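Local coordinates for protein endonuclease and methylase LlaGI (Lactococcus lactis, PDB 5FFJ) that probably recognises a specific DNA sequence, methylates adenine in it and cuts unmodified DNA with the help of a helicase-like ATPase, at residues D733-F746 / Q843-P856. Sequence-based numbering, arbitrary orientation.
Sequences DVHILDPFTGTGTF and QQEVPITAIIGNPP. With nucleotides of chain B.
The carbonyl oxygen of H735 takes two backbone N-H groups, from T849 and A850: A850 N, 3.0 Å from H735 O, arrives almost in line with the C=O bond, while T849 N comes in bent, tilted 15° from the carbonyl plane. The parallel ladder continues with L737, whose N donates to A850 O (2.9 Å) and whose O accepts from I852 N. Aliphatic side chains suit this buried ladder, since they bring no polar group that would need a partner. I736 meets the small methyl of A850 on one side; on the other, L737 has CG anti to its own N (chi1 -176°), which turns its branches toward I848 CD1, 3.5 Å from L737 CD2, and the Q843 amide lying across them. P739 CG lies against I851 CG2. V846 CG1 covers one face of the H735 imidazole, whose ND1 is hydrogen-bonded to H777.

At the end of strand 850-853, G853 CA sits over the centre of the F746 ring, a CH-pi contact with 3.4 Å to the centroid. Glycine suits this place: a side chain would probably crowd D738 OD1. F746 CD1 also touches I852 CG2, and F746 CE2 touches N854 CB. With a leucine here instead of F746, G853 CA would probably lose its CH-pi partner and a gap open beside N854 CB. The F740 ring is sandwiched between P739 CB and P856 CD, the latter 3.6 Å from its centroid.

N854-P855-P856 belongs to the NPPY motif of N6-adenine methyltransferases, and the adenine of DA11 of chain B lies beside it, with P855 O 3.0 Å from N6. In the Rossmann-like sheet, strand 736-738 is flanked by strand 776-780 and strand 850-853 by strand 915-922; helix 707-725 packs on F746 and I852, helix 899-910 on F740, I851 and P855.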
ATOM      1  N   ASP A 733     -41.254   4.242  -0.202  1.00117.91           N
ATOM      2  CA  ASP A 733     -40.853   4.394   1.191  1.00129.23           C
ATOM      3  C   ASP A 733     -39.663   3.494   1.529  1.00122.17           C
ATOM      4  O   ASP A 733     -39.454   3.128   2.688  1.00115.28           O
ATOM      5  CB  ASP A 733     -42.042   4.091   2.108  1.00130.31           C
ATOM      6  CG  ASP A 733     -43.053   5.227   2.147  1.00126.54           C
ATOM      7  OD1 ASP A 733     -43.038   6.077   1.230  1.00125.01           O
ATOM      8  OD2 ASP A 733     -43.867   5.268   3.095  1.00113.04           O
ATOM      9  N   VAL A 734     -38.882   3.144   0.508  1.00113.59           N
ATOM     10  CA  VAL A 734     -37.647   2.387   0.703  1.00103.95           C
ATOM     11  C   VAL A 734     -36.456   3.211   0.225  1.00109.15           C
ATOM     12  O   VAL A 734     -36.413   3.656  -0.923  1.00115.90           O
ATOM     13  CB  VAL A 734     -37.675   1.030  -0.039  1.00103.83           C
ATOM     14  CG1 VAL A 734     -36.335   0.303   0.112  1.00109.96           C
ATOM     15  CG2 VAL A 734     -38.816   0.162   0.489  1.00103.26           C
ATOM     16  N   HIS A 735     -35.497   3.409   1.125  1.00108.12           N
ATOM     17  CA  HIS A 735     -34.315   4.208   0.835  1.00104.20           C
ATOM     18  C   HIS A 735     -33.036   3.392   1.017  1.00107.02           C
ATOM     19  O   HIS A 735     -32.907   2.613   1.965  1.00104.03           O
ATOM     20  CB  HIS A 735     -34.292   5.455   1.725  1.00109.93           C
ATOM     21  CG  HIS A 735     -35.194   6.549   1.247  1.00111.02           C
ATOM     22  ND1 HIS A 735     -34.714   7.779   0.837  1.00100.92           N
ATOM     23  CD2 HIS A 735     -36.539   6.615   1.113  1.00107.77           C
ATOM     24  CE1 HIS A 735     -35.722   8.545   0.475  1.00102.65           C
ATOM     25  NE2 HIS A 735     -36.844   7.863   0.631  1.00117.12           N
ATOM     26  N   ILE A 736     -32.096   3.601   0.099  1.00108.67           N
ATOM     27  CA  ILE A 736     -30.874   2.811   0.014  1.00 95.97           C
ATOM     28  C   ILE A 736     -29.648   3.699   0.168  1.00 93.11           C
ATOM     29  O   ILE A 736     -29.438   4.622  -0.622  1.00 85.95           O
ATOM     30  CB  ILE A 736     -30.802   2.050  -1.329  1.00 97.08           C
ATOM     31  CG1 ILE A 736     -31.875   0.956  -1.351  1.00 92.48           C
ATOM     32  CG2 ILE A 736     -29.400   1.468  -1.553  1.00103.93           C
ATOM     33  CD1 ILE A 736     -31.850   0.051  -2.562  1.00117.96           C
ATOM     34  N   LEU A 737     -28.834   3.402   1.180  1.00 93.04           N
ATOM     35  CA  LEU A 737     -27.596   4.134   1.417  1.00 84.55           C
ATOM     36  C   LEU A 737     -26.387   3.249   1.141  1.00 89.29           C
ATOM     37  O   LEU A 737     -26.356   2.076   1.520  1.00 83.77           O
ATOM     38  CB  LEU A 737     -27.536   4.665   2.855  1.00 70.87           C
ATOM     39  CG  LEU A 737     -26.313   5.529   3.199  1.00 81.06           C
ATOM     40  CD1 LEU A 737     -26.213   6.725   2.265  1.00 83.27           C
ATOM     41  CD2 LEU A 737     -26.349   6.002   4.648  1.00 79.04           C
ATOM     42  N   ASP A 738     -25.406   3.823   0.452  1.00 86.66           N
ATOM     43  CA  ASP A 738     -24.114   3.188   0.235  1.00 76.52           C
ATOM     44  C   ASP A 738     -23.044   4.044   0.934  1.00 90.03           C
ATOM     45  O   ASP A 738     -22.442   4.916   0.306  1.00 96.76           O
ATOM     46  CB  ASP A 738     -23.846   3.031  -1.274  1.00 91.33           C
ATOM     47  CG  ASP A 738     -22.507   2.376  -1.578  1.00 88.58           C
ATOM     48  OD1 ASP A 738     -21.839   1.900  -0.637  1.00 89.97           O
ATOM     49  OD2 ASP A 738     -22.134   2.320  -2.770  1.00 99.06           O
ATOM     50  N   PRO A 739     -22.815   3.803   2.245  1.00 77.58           N
ATOM     51  CA  PRO A 739     -21.984   4.692   3.073  1.00 68.39           C
ATOM     52  C   PRO A 739     -20.533   4.819   2.622  1.00 84.34           C
ATOM     53  O   PRO A 739     -19.865   5.771   3.020  1.00 78.01           O
ATOM     54  CB  PRO A 739     -22.037   4.045   4.462  1.00 60.53           C
ATOM     55  CG  PRO A 739     -23.198   3.135   4.435  1.00 70.15           C
ATOM     56  CD  PRO A 739     -23.301   2.652   3.026  1.00 62.73           C
ATOM     57  N   PHE A 740     -20.049   3.863   1.837  1.00 84.00           N
ATOM     58  CA  PHE A 740     -18.676   3.895   1.342  1.00 77.54           C
ATOM     59  C   PHE A 740     -18.676   3.573  -0.149  1.00 80.84           C
ATOM     60  O   PHE A 740     -18.224   2.511  -0.583  1.00 91.78           O
ATOM     61  CB  PHE A 740     -17.815   2.918   2.141  1.00 72.86           C
ATOM     62  CG  PHE A 740     -18.222   2.818   3.588  1.00 69.53           C
ATOM     63  CD1 PHE A 740     -19.109   1.837   4.003  1.00 55.91           C
ATOM     64  CD2 PHE A 740     -17.751   3.727   4.522  1.00 44.45           C
ATOM     65  CE1 PHE A 740     -19.494   1.744   5.324  1.00 45.98           C
ATOM     66  CE2 PHE A 740     -18.139   3.643   5.846  1.00 50.19           C
ATOM     67  CZ  PHE A 740     -19.012   2.650   6.247  1.00 61.54           C
ATOM     68  N   THR A 741     -19.200   4.522  -0.916  1.00 88.84           N
ATOM     69  CA  THR A 741     -19.511   4.322  -2.321  1.00 89.64           C
ATOM     70  C   THR A 741     -18.300   3.907  -3.159  1.00 86.83           C
ATOM     71  O   THR A 741     -18.439   3.150  -4.121  1.00 77.26           O
ATOM     72  CB  THR A 741     -20.140   5.608  -2.917  1.00 86.39           C
ATOM     73  OG1 THR A 741     -20.786   5.303  -4.155  1.00 84.91           O
ATOM     74  CG2 THR A 741     -19.104   6.708  -3.128  1.00 76.80           C
ATOM     75  N   GLY A 742     -17.117   4.383  -2.785  1.00 90.52           N
ATOM     76  CA  GLY A 742     -15.932   4.182  -3.600  1.00 94.37           C
ATOM     77  C   GLY A 742     -16.139   4.748  -4.991  1.00 82.73           C
ATOM     78  O   GLY A 742     -16.102   5.962  -5.185  1.00 85.04           O
ATOM     79  N   THR A 743     -16.367   3.863  -5.958  1.00103.82           N
ATOM     80  CA  THR A 743     -16.645   4.267  -7.334  1.00104.53           C
ATOM     81  C   THR A 743     -18.134   4.135  -7.667  1.00 98.42           C
ATOM     82  O   THR A 743     -18.534   4.288  -8.822  1.00106.77           O
ATOM     83  CB  THR A 743     -15.823   3.430  -8.338  1.00 79.97           C
ATOM     84  OG1 THR A 743     -16.169   2.045  -8.212  1.00 98.80           O
ATOM     85  CG2 THR A 743     -14.332   3.606  -8.082  1.00 79.85           C
ATOM     86  N   GLY A 744     -18.948   3.847  -6.656  1.00 90.64           N
ATOM     87  CA  GLY A 744     -20.387   3.751  -6.835  1.00 92.53           C
ATOM     88  C   GLY A 744     -20.796   2.443  -7.489  1.00 86.58           C
ATOM     89  O   GLY A 744     -21.899   2.324  -8.028  1.00 90.49           O
ATOM     90  N   THR A 745     -19.894   1.462  -7.449  1.00 89.41           N
ATOM     91  CA  THR A 745     -20.162   0.119  -7.978  1.00 86.34           C
ATOM     92  C   THR A 745     -21.464  -0.461  -7.430  1.00 82.69           C
ATOM     93  O   THR A 745     -22.203  -1.131  -8.150  1.00 89.42           O
ATOM     94  CB  THR A 745     -19.006  -0.876  -7.651  1.00 89.78           C
ATOM     95  OG1 THR A 745     -17.806  -0.456  -8.310  1.00109.63           O
ATOM     96  CG2 THR A 745     -19.346  -2.307  -8.097  1.00 73.35           C
ATOM     97  N   PHE A 746     -21.738  -0.201  -6.156  1.00 88.83           N
ATOM     98  CA  PHE A 746     -22.925  -0.739  -5.498  1.00 89.33           C
ATOM     99  C   PHE A 746     -24.194   0.033  -5.863  1.00 92.41           C
ATOM    100  O   PHE A 746     -25.288  -0.325  -5.427  1.00 97.50           O
ATOM    101  CB  PHE A 746     -22.727  -0.738  -3.982  1.00 91.02           C
ATOM    102  CG  PHE A 746     -21.864  -1.857  -3.486  1.00 88.22           C
ATOM    103  CD1 PHE A 746     -22.429  -3.074  -3.136  1.00 66.50           C
ATOM    104  CD2 PHE A 746     -20.492  -1.698  -3.361  1.00 87.60           C
ATOM    105  CE1 PHE A 746     -21.645  -4.112  -2.674  1.00 70.18           C
ATOM    106  CE2 PHE A 746     -19.699  -2.733  -2.897  1.00 82.67           C
ATOM    107  CZ  PHE A 746     -20.278  -3.945  -2.556  1.00 86.64           C
ATOM    108  N   GLN A 843     -30.700  14.032   3.757  1.00104.43           N
ATOM    109  CA  GLN A 843     -30.642  12.577   3.806  1.00105.47           C
ATOM    110  C   GLN A 843     -30.833  12.080   5.236  1.00 96.84           C
ATOM    111  O   GLN A 843     -31.419  11.024   5.458  1.00 90.64           O
ATOM    112  CB  GLN A 843     -29.309  12.080   3.235  1.00100.94           C
ATOM    113  CG  GLN A 843     -28.952  10.639   3.580  1.00102.84           C
ATOM    114  CD  GLN A 843     -27.505  10.305   3.260  1.00 99.90           C
ATOM    115  OE1 GLN A 843     -27.047  10.463   2.127  1.00103.67           O
ATOM    116  NE2 GLN A 843     -26.773   9.848   4.267  1.00 85.41           N
ATOM    117  N   GLN A 844     -30.341  12.843   6.206  1.00 99.47           N
ATOM    118  CA  GLN A 844     -30.306  12.376   7.588  1.00 97.08           C
ATOM    119  C   GLN A 844     -31.694  12.145   8.198  1.00105.73           C
ATOM    120  O   GLN A 844     -31.816  11.414   9.180  1.00 92.73           O
ATOM    121  CB  GLN A 844     -29.517  13.363   8.453  1.00 98.07           C
ATOM    122  CG  GLN A 844     -28.005  13.207   8.335  1.00 91.95           C
ATOM    123  CD  GLN A 844     -27.216  14.181   9.202  1.00 98.66           C
ATOM    124  OE1 GLN A 844     -25.985  14.205   9.152  1.00 77.48           O
ATOM    125  NE2 GLN A 844     -27.917  14.983  10.000  1.00102.10           N
ATOM    126  N   GLU A 845     -32.735  12.750   7.625  1.00105.34           N
ATOM    127  CA  GLU A 845     -34.098  12.544   8.128  1.00108.92           C
ATOM    128  C   GLU A 845     -34.733  11.301   7.507  1.00101.97           C
ATOM    129  O   GLU A 845     -35.727  10.786   8.017  1.00 99.51           O
ATOM    130  CB  GLU A 845     -34.989  13.763   7.858  1.00114.68           C
ATOM    131  CG  GLU A 845     -34.517  15.061   8.508  1.00115.71           C
ATOM    132  CD  GLU A 845     -33.413  15.746   7.734  1.00113.94           C
ATOM    133  OE1 GLU A 845     -33.145  15.329   6.590  1.00119.25           O
ATOM    134  OE2 GLU A 845     -32.822  16.707   8.271  1.00115.23           O
ATOM    135  N   VAL A 846     -34.157  10.825   6.409  1.00 99.59           N
ATOM    136  CA  VAL A 846     -34.689   9.657   5.713  1.00 89.10           C
ATOM    137  C   VAL A 846     -34.657   8.419   6.606  1.00 87.56           C
ATOM    138  O   VAL A 846     -33.645   8.151   7.255  1.00 97.68           O
ATOM    139  CB  VAL A 846     -33.895   9.371   4.421  1.00100.23           C
ATOM    140  CG1 VAL A 846     -34.178   7.970   3.890  1.00102.48           C
ATOM    141  CG2 VAL A 846     -34.216  10.414   3.366  1.00102.20           C
ATOM    142  N   PRO A 847     -35.767   7.663   6.646  1.00 90.12           N
ATOM    143  CA  PRO A 847     -35.717   6.349   7.293  1.00 87.94           C
ATOM    144  C   PRO A 847     -35.113   5.310   6.351  1.00 93.84           C
ATOM    145  O   PRO A 847     -35.839   4.625   5.631  1.00 94.15           O
ATOM    146  CB  PRO A 847     -37.186   6.055   7.598  1.00 93.66           C
ATOM    147  CG  PRO A 847     -37.928   6.757   6.518  1.00106.69           C
ATOM    148  CD  PRO A 847     -37.132   7.999   6.199  1.00 95.16           C
ATOM    149  N   ILE A 848     -33.786   5.216   6.353  1.00 91.38           N
ATOM    150  CA  ILE A 848     -33.069   4.301   5.470  1.00 87.68           C
ATOM    151  C   ILE A 848     -33.409   2.843   5.750  1.00 86.79           C
ATOM    152  O   ILE A 848     -33.141   2.328   6.834  1.00100.60           O
ATOM    153  CB  ILE A 848     -31.550   4.490   5.598  1.00 75.07           C
ATOM    154  CG1 ILE A 848     -31.144   5.846   5.018  1.00 70.62           C
ATOM    155  CG2 ILE A 848     -30.806   3.366   4.875  1.00 82.83           C
ATOM    156  CD1 ILE A 848     -29.748   6.280   5.393  1.00 82.75           C
ATOM    157  N   THR A 849     -33.960   2.178   4.741  1.00 81.29           N
ATOM    158  CA  THR A 849     -34.473   0.822   4.889  1.00 99.48           C
ATOM    159  C   THR A 849     -33.415  -0.214   4.522  1.00 88.77           C
ATOM    160  O   THR A 849     -33.506  -1.376   4.921  1.00 88.10           O
ATOM    161  CB  THR A 849     -35.722   0.606   4.008  1.00105.70           C
ATOM    162  OG1 THR A 849     -36.570   1.758   4.081  1.00104.67           O
ATOM    163  CG2 THR A 849     -36.502  -0.623   4.453  1.00 92.09           C
ATOM    164  N   ALA A 850     -32.411   0.213   3.761  1.00 88.88           N
ATOM    165  CA  ALA A 850     -31.351  -0.688   3.324  1.00 90.43           C
ATOM    166  C   ALA A 850     -29.997   0.013   3.263  1.00 87.82           C
ATOM    167  O   ALA A 850     -29.862   1.070   2.645  1.00 82.14           O
ATOM    168  CB  ALA A 850     -31.694  -1.277   1.972  1.00 84.17           C
ATOM    169  N   ILE A 851     -29.001  -0.583   3.914  1.00 80.68           N
ATOM    170  CA  ILE A 851     -27.625  -0.105   3.830  1.00 75.10           C
ATOM    171  C   ILE A 851     -26.796  -1.170   3.115  1.00 74.71           C
ATOM    172  O   ILE A 851     -26.865  -2.353   3.448  1.00 76.45           O
ATOM    173  CB  ILE A 851     -27.040   0.213   5.221  1.00 73.93           C
ATOM    174  CG1 ILE A 851     -27.949   1.220   5.937  1.00 81.04           C
ATOM    175  CG2 ILE A 851     -25.621   0.765   5.090  1.00 66.48           C
ATOM    176  CD1 ILE A 851     -27.447   1.688   7.288  1.00 79.86           C
ATOM    177  N   ILE A 852     -26.020  -0.731   2.129  1.00 69.51           N
ATOM    178  CA  ILE A 852     -25.378  -1.631   1.179  1.00 72.31           C
ATOM    179  C   ILE A 852     -23.958  -1.170   0.869  1.00 68.37           C
ATOM    180  O   ILE A 852     -23.687   0.027   0.858  1.00 67.45           O
ATOM    181  CB  ILE A 852     -26.220  -1.714  -0.127  1.00 64.15           C
ATOM    182  CG1 ILE A 852     -27.153  -2.927  -0.076  1.00 68.64           C
ATOM    183  CG2 ILE A 852     -25.333  -1.763  -1.380  1.00 83.47           C
ATOM    184  CD1 ILE A 852     -28.181  -2.965  -1.197  1.00 85.30           C
ATOM    185  N   GLY A 853     -23.055  -2.117   0.622  1.00 74.88           N
ATOM    186  CA  GLY A 853     -21.733  -1.773   0.129  1.00 82.45           C
ATOM    187  C   GLY A 853     -20.575  -2.614   0.631  1.00 80.40           C
ATOM    188  O   GLY A 853     -20.750  -3.716   1.156  1.00 57.92           O
ATOM    189  N   ASN A 854     -19.377  -2.069   0.438  1.00 79.75           N
ATOM    190  CA  ASN A 854     -18.138  -2.690   0.877  1.00 73.04           C
ATOM    191  C   ASN A 854     -17.447  -1.775   1.882  1.00 71.97           C
ATOM    192  O   ASN A 854     -16.646  -0.921   1.495  1.00 66.91           O
ATOM    193  CB  ASN A 854     -17.224  -2.964  -0.322  1.00 79.53           C
ATOM    194  CG  ASN A 854     -15.999  -3.781   0.047  1.00 70.76           C
ATOM    195  OD1 ASN A 854     -15.649  -3.916   1.219  1.00 77.60           O
ATOM    196  ND2 ASN A 854     -15.337  -4.330  -0.963  1.00 68.71           N
ATOM    197  N   PRO A 855     -17.762  -1.937   3.178  1.00 62.55           N
ATOM    198  CA  PRO A 855     -17.166  -1.049   4.180  1.00 56.84           C
ATOM    199  C   PRO A 855     -15.656  -1.229   4.284  1.00 64.70           C
ATOM    200  O   PRO A 855     -15.148  -2.288   3.928  1.00 80.98           O
ATOM    201  CB  PRO A 855     -17.864  -1.461   5.478  1.00 51.10           C
ATOM    202  CG  PRO A 855     -18.309  -2.861   5.243  1.00 54.78           C
ATOM    203  CD  PRO A 855     -18.651  -2.939   3.791  1.00 57.92           C
ATOM    204  N   PRO A 856     -14.942  -0.199   4.759  1.00 61.56           N
ATOM    205  CA  PRO A 856     -13.479  -0.261   4.855  1.00 73.47           C
ATOM    206  C   PRO A 856     -12.991  -1.272   5.892  1.00 72.79           C
ATOM    207  O   PRO A 856     -13.665  -1.480   6.902  1.00 69.53           O
ATOM    208  CB  PRO A 856     -13.096   1.166   5.261  1.00 74.55           C
ATOM    209  CG  PRO A 856     -14.304   1.708   5.938  1.00 60.41           C
ATOM    210  CD  PRO A 856     -15.476   1.085   5.243  1.00 63.17           C
TER
ATOM    211  P    DA B  11      -5.811  -4.795   8.163  1.00 45.46           P
ATOM    212  OP1  DA B  11      -4.947  -3.632   7.857  1.00 54.29           O
ATOM    213  OP2  DA B  11      -7.119  -4.587   8.828  1.00 62.12           O
ATOM    214  O5'  DA B  11      -6.050  -5.604   6.802  1.00 50.04           O
ATOM    215  C5'  DA B  11      -7.083  -5.214   5.908  1.00 47.46           C
ATOM    216  C4'  DA B  11      -6.771  -5.672   4.497  1.00 51.40           C
ATOM    217  O4'  DA B  11      -7.953  -5.528   3.661  1.00 54.92           O
ATOM    218  C3'  DA B  11      -5.694  -4.865   3.788  1.00 46.91           C
ATOM    219  O3'  DA B  11      -5.051  -5.641   2.770  1.00 61.07           O
ATOM    220  C2'  DA B  11      -6.517  -3.727   3.205  1.00 57.13           C
ATOM    221  C1'  DA B  11      -7.748  -4.484   2.718  1.00 63.36           C
ATOM    222  N9   DA B  11      -8.978  -3.698   2.631  1.00 61.66           N
ATOM    223  C8   DA B  11      -9.278  -2.533   3.281  1.00 66.97           C
ATOM    224  N7   DA B  11     -10.478  -2.073   3.012  1.00 75.62           N
ATOM    225  C5   DA B  11     -11.003  -3.007   2.136  1.00 72.88           C
ATOM    226  C6   DA B  11     -12.245  -3.100   1.477  1.00 81.46           C
ATOM    227  N6   DA B  11     -13.219  -2.196   1.613  1.00 89.59           N
ATOM    228  N1   DA B  11     -12.447  -4.160   0.669  1.00 82.47           N
ATOM    229  C2   DA B  11     -11.469  -5.062   0.534  1.00 75.11           C
ATOM    230  N3   DA B  11     -10.265  -5.080   1.100  1.00 69.57           N
ATOM    231  C4   DA B  11     -10.094  -4.015   1.895  1.00 64.53           C
TER